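Local coordinates for protein aryl acylamidase (bacterium CSBL00001, PDB 4YJ6) that probably hydrolyses the amide bond of aryl acylamides, releasing an aromatic amine and a carboxylate, at residues G272-Y277 with L395-L400; I100-D105 with G346-D351; T81-L86 with T115-M120. All blocks are in the same frame, centred on the assembly; numbering follows the deposited sequence.

Contact 1: residues G272-Y277 with L395-L400; sequences GLTLNY and LLAPTL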
# COMPACT_ATOMS: atom_id res chain seq x y z
N GLY A 272 -12.49 11.40 16.30
CA GLY A 272 -12.23 10.46 17.38
C GLY A 272 -10.78 10.00 17.32
O GLY A 272 -10.18 10.01 16.25
N LEU A 273 -10.20 9.69 18.49
CA LEU A 273 -8.79 9.30 18.57
C LEU A 273 -8.68 8.00 19.38
O LEU A 273 -9.32 7.86 20.43
CB LEU A 273 -7.99 10.42 19.28
CG LEU A 273 -6.54 10.08 19.63
CD1 LEU A 273 -5.73 9.80 18.38
CD2 LEU A 273 -5.92 11.25 20.46
N THR A 274 -7.91 7.04 18.88
CA THR A 274 -7.57 5.86 19.69
C THR A 274 -6.09 5.58 19.53
O THR A 274 -5.54 5.74 18.45
CB THR A 274 -8.38 4.62 19.27
OG1 THR A 274 -7.99 3.50 20.07
CG2 THR A 274 -8.19 4.30 17.73
N LEU A 275 -5.41 5.19 20.62
CA LEU A 275 -4.00 4.87 20.49
C LEU A 275 -3.72 3.38 20.27
O LEU A 275 -2.59 3.00 20.03
CB LEU A 275 -3.22 5.41 21.71
CG LEU A 275 -3.42 6.92 21.88
CD1 LEU A 275 -2.72 7.39 23.17
CD2 LEU A 275 -2.91 7.72 20.66
N ASN A 276 -4.74 2.53 20.35
CA ASN A 276 -4.52 1.10 20.20
C ASN A 276 -5.79 0.33 19.88
O ASN A 276 -5.80 -0.90 19.95
CB ASN A 276 -3.91 0.54 21.51
CG ASN A 276 -4.78 0.81 22.72
OD1 ASN A 276 -5.93 1.27 22.63
ND2 ASN A 276 -4.19 0.60 23.91
N TYR A 277 -6.85 1.05 19.46
CA TYR A 277 -8.16 0.46 19.19
C TYR A 277 -8.67 -0.37 20.36
O TYR A 277 -9.55 -1.23 20.18
CB TYR A 277 -8.14 -0.42 17.92
CG TYR A 277 -7.72 0.28 16.64
CD1 TYR A 277 -8.68 0.92 15.82
CD2 TYR A 277 -6.43 0.26 16.20
CE1 TYR A 277 -8.32 1.52 14.59
CE2 TYR A 277 -6.06 0.85 14.95
CZ TYR A 277 -7.01 1.49 14.16
OH TYR A 277 -6.63 2.06 12.94
N LEU A 395 -11.63 9.16 12.28
CA LEU A 395 -11.01 8.44 13.38
C LEU A 395 -9.51 8.44 13.13
O LEU A 395 -9.07 8.16 12.02
CB LEU A 395 -11.52 7.00 13.44
CG LEU A 395 -10.86 6.06 14.44
CD1 LEU A 395 -11.07 6.60 15.84
CD2 LEU A 395 -11.48 4.66 14.28
N LEU A 396 -8.74 8.78 14.15
CA LEU A 396 -7.27 8.75 14.09
C LEU A 396 -6.75 7.61 14.94
O LEU A 396 -7.27 7.35 16.02
CB LEU A 396 -6.67 10.04 14.64
CG LEU A 396 -7.19 11.32 14.02
CD1 LEU A 396 -6.58 12.52 14.76
CD2 LEU A 396 -6.83 11.32 12.52
N ALA A 397 -5.67 6.99 14.49
CA ALA A 397 -5.00 5.92 15.24
C ALA A 397 -3.57 5.86 14.74
O ALA A 397 -3.27 6.44 13.71
CB ALA A 397 -5.73 4.56 15.00
N PRO A 398 -2.67 5.18 15.46
CA PRO A 398 -1.36 4.92 14.85
C PRO A 398 -1.58 3.94 13.70
O PRO A 398 -2.42 3.04 13.83
CB PRO A 398 -0.54 4.22 15.96
CG PRO A 398 -1.38 4.41 17.26
CD PRO A 398 -2.82 4.51 16.77
N THR A 399 -0.84 4.07 12.61
CA THR A 399 -0.98 3.08 11.53
C THR A 399 -0.57 1.69 12.02
O THR A 399 -1.24 0.71 11.70
CB THR A 399 -0.09 3.49 10.35
OG1 THR A 399 -0.41 4.85 10.03
CG2 THR A 399 -0.30 2.58 9.11
N LEU A 400 0.53 1.64 12.78
CA LEU A 400 1.14 0.38 13.17
C LEU A 400 1.48 0.37 14.66
O LEU A 400 1.67 1.42 15.26
CB LEU A 400 2.46 0.17 12.43
CG LEU A 400 2.32 0.23 10.92
CD1 LEU A 400 3.71 0.16 10.29
CD2 LEU A 400 1.45 -0.94 10.49
O HOH W 1 -4.01 1.55 12.32
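Gly272 and Leu273 pair with Leu395 and Leu396 as parallel neighbours in the large mixed sheet of the amidase fold. Leu396 is held by both its backbone polar atoms. Its N donates to Gly272 O at 2.8 Å, and its O accepts from Thr274 N at 2.9 Å. Its two bonds go to the residues on either side of Leu273, the pattern of parallel strands. Past the last bridge the two chains stay close, and Ala397 CA makes a CA-H...O contact with Thr274 O at 3.3 Å. The next bond of the pattern would run to Thr274 O, but Pro398 has no N-H to give. Its CD lies 3.4 Å from Thr274 O instead.

Leu273 CD1 packs on Leu396 CB at 3.9 Å, and helix 284-299 covers this face of the sheet. In Thr274 a chi1 of 179° turns OG1 away from the backbone N and puts CG2 between N and the carbonyl carbon, from where it reaches both Ala397 CB and one face of the Tyr277 ring. OG1 in turn takes a weak bond from Tyr277 N. The Tyr277 backbone is left-handed, and its ring runs back beside the partner strand. Ala397 CB approaches the ring obliquely, 3.4 Å from CZ. Across the hydroxyl end sits water 1, in the ring plane. It is 2.7 Å from Tyr277 OH and donates to Pro398 O.

Direct backbone bonds hold the strands, while beyond them apolar packing and one bridging water carry the link. The water gives a buried hydroxyl and a buried carbonyl a shared partner.

Contact 2: residues I100-D105 with G346-D351; sequences IRALKD and GEHRAD. With PO4 (phosphate ion), chain C.
Ala102 and His348 meet methyl on ring. Ala102 CB sits over one face of the imidazole in a CH-pi contact, 3.8 Å from the ring centroid and 18° off the normal. Glu347 CG covers the opposite face. The ring edge is used by a phosphate ion, probably from the crystallisation liquor: His348 ND1 donates in plane to phosphate O1 at 2.7 Å, and the bond is nearly straight.

Asp351 comes in beside this pair. Its CG is anti to the carbonyl carbon (chi1 -65°), which carries the carboxylate up to the backbone of the 100-105 segment. OD2 accepts from Ala102 N at 2.9 Å, on the syn side but 30° out of the carboxylate plane. OD1 lies 2.6 Å from phosphate O3, so close that one of the two acids probably holds a proton. With the carboxylate of Asp351 cut back to an alanine, Ala102 N would probably lose its mate across the contact, and the phosphate its neighbour on that side.

Arg101 CD also touches the ion. The contact joins two surface loops: one runs between strand 80-84 and helix 115-122, the other between helices 315-339 and 354-363.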
# COMPACT_ATOMS: atom_id res chain seq x y z
N ILE A 100 8.19 -15.96 -5.59
CA ILE A 100 8.16 -17.42 -5.67
C ILE A 100 9.03 -17.85 -6.85
O ILE A 100 8.67 -17.60 -8.00
CB ILE A 100 6.75 -17.94 -5.85
CG1 ILE A 100 5.89 -17.54 -4.64
CG2 ILE A 100 6.75 -19.48 -6.07
CD1 ILE A 100 4.45 -18.05 -4.74
N ARG A 101 10.18 -18.45 -6.54
CA ARG A 101 11.18 -18.77 -7.58
C ARG A 101 10.57 -19.65 -8.69
O ARG A 101 10.90 -19.48 -9.86
CB ARG A 101 12.39 -19.46 -6.95
CG ARG A 101 13.31 -20.11 -7.97
CD ARG A 101 14.48 -20.78 -7.27
NE ARG A 101 15.51 -19.81 -6.91
CZ ARG A 101 16.46 -19.42 -7.75
NH1 ARG A 101 16.51 -19.91 -8.99
NH2 ARG A 101 17.37 -18.52 -7.36
N ALA A 102 9.67 -20.57 -8.33
CA ALA A 102 9.09 -21.47 -9.31
C ALA A 102 8.28 -20.73 -10.37
O ALA A 102 8.00 -21.29 -11.43
CB ALA A 102 8.18 -22.50 -8.62
N LEU A 103 7.90 -19.49 -10.09
CA LEU A 103 7.09 -18.72 -11.04
C LEU A 103 7.92 -17.74 -11.87
O LEU A 103 7.34 -16.90 -12.57
CB LEU A 103 6.02 -17.91 -10.28
CG LEU A 103 4.96 -18.77 -9.59
CD1 LEU A 103 3.97 -17.86 -8.80
CD2 LEU A 103 4.25 -19.58 -10.63
N LYS A 104 9.24 -17.82 -11.80
CA LYS A 104 10.09 -16.79 -12.40
C LYS A 104 9.92 -16.69 -13.93
O LYS A 104 10.20 -15.64 -14.50
CB LYS A 104 11.55 -17.03 -12.04
CG LYS A 104 12.17 -18.21 -12.76
CD LYS A 104 13.59 -18.43 -12.31
CE LYS A 104 14.28 -19.47 -13.18
NZ LYS A 104 15.72 -19.61 -12.81
N ASP A 105 9.46 -17.76 -14.58
CA ASP A 105 9.28 -17.77 -16.04
C ASP A 105 7.86 -17.44 -16.49
O ASP A 105 7.56 -17.41 -17.70
CB ASP A 105 9.67 -19.14 -16.61
CG ASP A 105 11.15 -19.47 -16.43
OD1 ASP A 105 11.98 -18.54 -16.30
OD2 ASP A 105 11.48 -20.68 -16.44
N GLY A 346 4.72 -29.70 -3.28
CA GLY A 346 5.70 -30.78 -3.38
C GLY A 346 7.06 -30.30 -3.86
O GLY A 346 7.87 -29.80 -3.08
N GLU A 347 7.32 -30.44 -5.15
CA GLU A 347 8.62 -30.12 -5.72
C GLU A 347 9.17 -28.77 -5.26
O GLU A 347 10.35 -28.65 -4.93
CB GLU A 347 8.56 -30.12 -7.26
CG GLU A 347 9.94 -29.91 -7.85
CD GLU A 347 9.97 -29.97 -9.36
OE1 GLU A 347 8.88 -30.13 -9.98
OE2 GLU A 347 11.08 -29.84 -9.92
N HIS A 348 8.32 -27.74 -5.25
CA HIS A 348 8.78 -26.38 -4.99
C HIS A 348 8.32 -25.88 -3.63
O HIS A 348 8.19 -24.69 -3.42
CB HIS A 348 8.25 -25.45 -6.06
CG HIS A 348 8.65 -25.86 -7.44
ND1 HIS A 348 9.95 -25.80 -7.88
CD2 HIS A 348 7.93 -26.35 -8.48
CE1 HIS A 348 10.02 -26.23 -9.13
NE2 HIS A 348 8.80 -26.57 -9.51
N ARG A 349 8.08 -26.82 -2.73
CA ARG A 349 7.72 -26.52 -1.34
C ARG A 349 8.61 -25.47 -0.67
O ARG A 349 8.13 -24.63 0.11
CB ARG A 349 7.74 -27.84 -0.55
CG ARG A 349 7.62 -27.71 0.96
CD ARG A 349 6.29 -27.11 1.40
NE ARG A 349 6.30 -26.95 2.86
CZ ARG A 349 6.74 -25.87 3.50
NH1 ARG A 349 7.18 -24.79 2.84
NH2 ARG A 349 6.73 -25.86 4.82
N ALA A 350 9.91 -25.50 -0.97
CA ALA A 350 10.83 -24.61 -0.27
C ALA A 350 10.55 -23.14 -0.60
O ALA A 350 11.01 -22.26 0.12
CB ALA A 350 12.28 -24.95 -0.64
N ASP A 351 9.80 -22.89 -1.68
CA ASP A 351 9.53 -21.50 -2.09
C ASP A 351 8.46 -20.83 -1.20
O ASP A 351 8.29 -19.60 -1.24
CB ASP A 351 9.07 -21.44 -3.54
CG ASP A 351 10.16 -21.88 -4.53
OD1 ASP A 351 11.31 -22.17 -4.09
OD2 ASP A 351 9.85 -21.91 -5.73
P PO4 C . 12.72 -23.85 -6.77
O1 PO4 C . 12.18 -25.22 -6.40
O2 PO4 C . 11.60 -23.04 -7.39
O3 PO4 C . 13.27 -23.13 -5.55
O4 PO4 C . 13.84 -24.05 -7.77

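Contact 3: residues T81-L86 with T115-M120; sequences TLMKDL and TYPLKM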
# COMPACT_ATOMS: atom_id res chain seq x y z
N THR A 81 6.45 5.56 -13.04
CA THR A 81 5.98 4.82 -11.87
C THR A 81 6.31 3.34 -12.06
O THR A 81 6.79 2.94 -13.13
CB THR A 81 4.44 5.04 -11.65
OG1 THR A 81 4.08 4.50 -10.37
CG2 THR A 81 3.61 4.32 -12.74
N LEU A 82 6.10 2.54 -11.02
CA LEU A 82 6.25 1.09 -11.13
C LEU A 82 5.06 0.41 -10.44
O LEU A 82 4.48 1.00 -9.51
CB LEU A 82 7.55 0.61 -10.46
CG LEU A 82 8.87 0.93 -11.17
CD1 LEU A 82 9.34 2.35 -10.88
CD2 LEU A 82 9.93 -0.07 -10.71
N MSE A 83 4.71 -0.79 -10.91
CA MSE A 83 3.56 -1.52 -10.31
C MSE A 83 4.19 -2.53 -9.35
O MSE A 83 5.44 -2.72 -9.31
CB MSE A 83 2.75 -2.24 -11.39
CG MSE A 83 3.58 -3.36 -11.98
SE MSE A 83 2.54 -4.40 -13.19
CE MSE A 83 1.16 -5.10 -12.00
N LYS A 84 3.33 -3.19 -8.58
CA LYS A 84 3.77 -4.16 -7.57
C LYS A 84 3.70 -5.60 -8.08
O LYS A 84 2.69 -6.02 -8.67
CB LYS A 84 2.86 -4.01 -6.35
CG LYS A 84 3.13 -5.02 -5.21
CD LYS A 84 2.21 -4.64 -4.04
CE LYS A 84 2.26 -5.71 -2.97
NZ LYS A 84 1.38 -5.35 -1.84
N ASP A 85 4.74 -6.39 -7.79
CA ASP A 85 4.76 -7.80 -8.17
C ASP A 85 4.01 -8.69 -7.15
O ASP A 85 4.61 -9.54 -6.48
CB ASP A 85 6.25 -8.24 -8.29
CG ASP A 85 6.39 -9.69 -8.71
OD1 ASP A 85 5.42 -10.25 -9.26
OD2 ASP A 85 7.52 -10.24 -8.51
N LEU A 86 2.69 -8.53 -7.06
CA LEU A 86 1.87 -9.40 -6.22
C LEU A 86 0.53 -9.53 -6.94
O LEU A 86 -0.23 -8.56 -7.02
CB LEU A 86 1.68 -8.81 -4.80
CG LEU A 86 0.74 -9.65 -3.93
CD1 LEU A 86 1.29 -11.09 -3.75
CD2 LEU A 86 0.55 -8.97 -2.56
N THR A 115 -5.29 -3.38 -11.93
CA THR A 115 -5.84 -2.03 -12.12
C THR A 115 -4.79 -0.95 -12.24
O THR A 115 -4.89 -0.08 -13.10
CB THR A 115 -6.76 -1.69 -10.95
OG1 THR A 115 -7.80 -2.68 -10.93
CG2 THR A 115 -7.35 -0.26 -11.14
N TYR A 116 -3.80 -0.96 -11.37
CA TYR A 116 -2.82 0.13 -11.38
C TYR A 116 -2.11 0.29 -12.77
O TYR A 116 -2.13 1.36 -13.32
CB TYR A 116 -1.83 -0.04 -10.23
CG TYR A 116 -0.91 1.12 -10.06
CD1 TYR A 116 -1.29 2.20 -9.25
CD2 TYR A 116 0.36 1.11 -10.63
CE1 TYR A 116 -0.46 3.27 -9.06
CE2 TYR A 116 1.22 2.19 -10.43
CZ TYR A 116 0.80 3.25 -9.63
OH TYR A 116 1.62 4.32 -9.40
N PRO A 117 -1.48 -0.78 -13.31
CA PRO A 117 -0.81 -0.59 -14.61
C PRO A 117 -1.77 -0.16 -15.74
O PRO A 117 -1.42 0.69 -16.55
CB PRO A 117 -0.16 -1.96 -14.89
CG PRO A 117 -0.98 -2.98 -14.10
CD PRO A 117 -1.31 -2.16 -12.79
N LEU A 118 -2.98 -0.72 -15.74
CA LEU A 118 -3.96 -0.42 -16.77
C LEU A 118 -4.32 1.06 -16.71
O LEU A 118 -4.20 1.78 -17.70
CB LEU A 118 -5.21 -1.27 -16.57
CG LEU A 118 -6.34 -0.93 -17.55
CD1 LEU A 118 -5.94 -1.32 -18.98
CD2 LEU A 118 -7.62 -1.62 -17.14
N LYS A 119 -4.77 1.52 -15.54
CA LYS A 119 -5.33 2.88 -15.49
C LYS A 119 -4.25 3.94 -15.49
O LYS A 119 -4.42 5.01 -16.09
CB LYS A 119 -6.27 3.00 -14.28
CG LYS A 119 -7.46 2.04 -14.48
CD LYS A 119 -8.63 2.44 -13.64
CE LYS A 119 -9.39 3.59 -14.25
NZ LYS A 119 -10.45 4.01 -13.29
N MSE A 120 -3.11 3.65 -14.87
CA MSE A 120 -2.04 4.64 -14.88
C MSE A 120 -1.48 4.82 -16.30
O MSE A 120 -1.34 5.97 -16.77
CB MSE A 120 -0.92 4.24 -13.91
CG MSE A 120 -1.39 4.14 -12.45
SE MSE A 120 -1.77 5.92 -11.79
CE MSE A 120 0.06 6.56 -11.47
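The ring of Tyr116 meets Thr81 at its edge, with Thr81 OG1 in the ring plane. One face carries Met120 CG, 3.5 Å above the plane and over the ring centre. Met120 belongs to the same helix, one turn on. Leu82 O and Met83 CA approach the ring obliquely.

The contact is the first half of a beta-alpha-beta crossover. Strand 80-84 leads through a long loop to helix 115-122, and the chain then returns as strand 126-131, parallel to the first and next to it. Strand and helix segments run roughly antiparallel, at 151°, with their axes 8.4 Å apart at the closest. Every residue that touches is buried.

The hydroxyl bond is the polar link. Tyr116 OH donates to Thr81 OG1 at 2.7 Å. Thr81 OG1 is also bonded to Val178 O, so one buried oxygen serves both a phenol and a backbone carbonyl. With CG anti to the backbone N (chi1 -173°), the Tyr116 ring extends from the helix to the strand. At the helix start, Tyr116 N is bonded to Glu224.

Lys84 takes its side chain the other way, to Ser163, Ser164 and Thr182. This is consistent with Lys84 being the lysine of the Ser-cisSer-Lys triad of amidase signature enzymes. The helix therefore packs against the strand that carries this probable triad lysine.

Apolar atoms pack beside the ring. Met83 and Met120 are both selenomethionines here. Met83 CB lies 4.2 Å from Tyr116 CD2. Its chain then bends at chi3 (-62°), which brings the methyl round to the proline ring: Met83 CE rests 3.7 Å from Pro117 CG.

In the fold
From the N terminus, strand 80-84 opens contact 3, which closes when helix 115-122 packs back on it. The loop so formed holds residues 100-105, the first half of contact 2. Their partner, 346-351, does not come until 241 residues later, so contacts 2 and 3 cross. Contact 1 opens at 272-277, inside the span of contact 2, and closes at 395-400 beyond it, so these also cross. Contacts 2 and 3 come within about 6 Å at their nearest atoms. Contact 1 lies across the chain's centre from both. Contact 3 holds a helix on the small sheet, contact 2 joins surface loops, and contact 1 pairs strands of the large sheet.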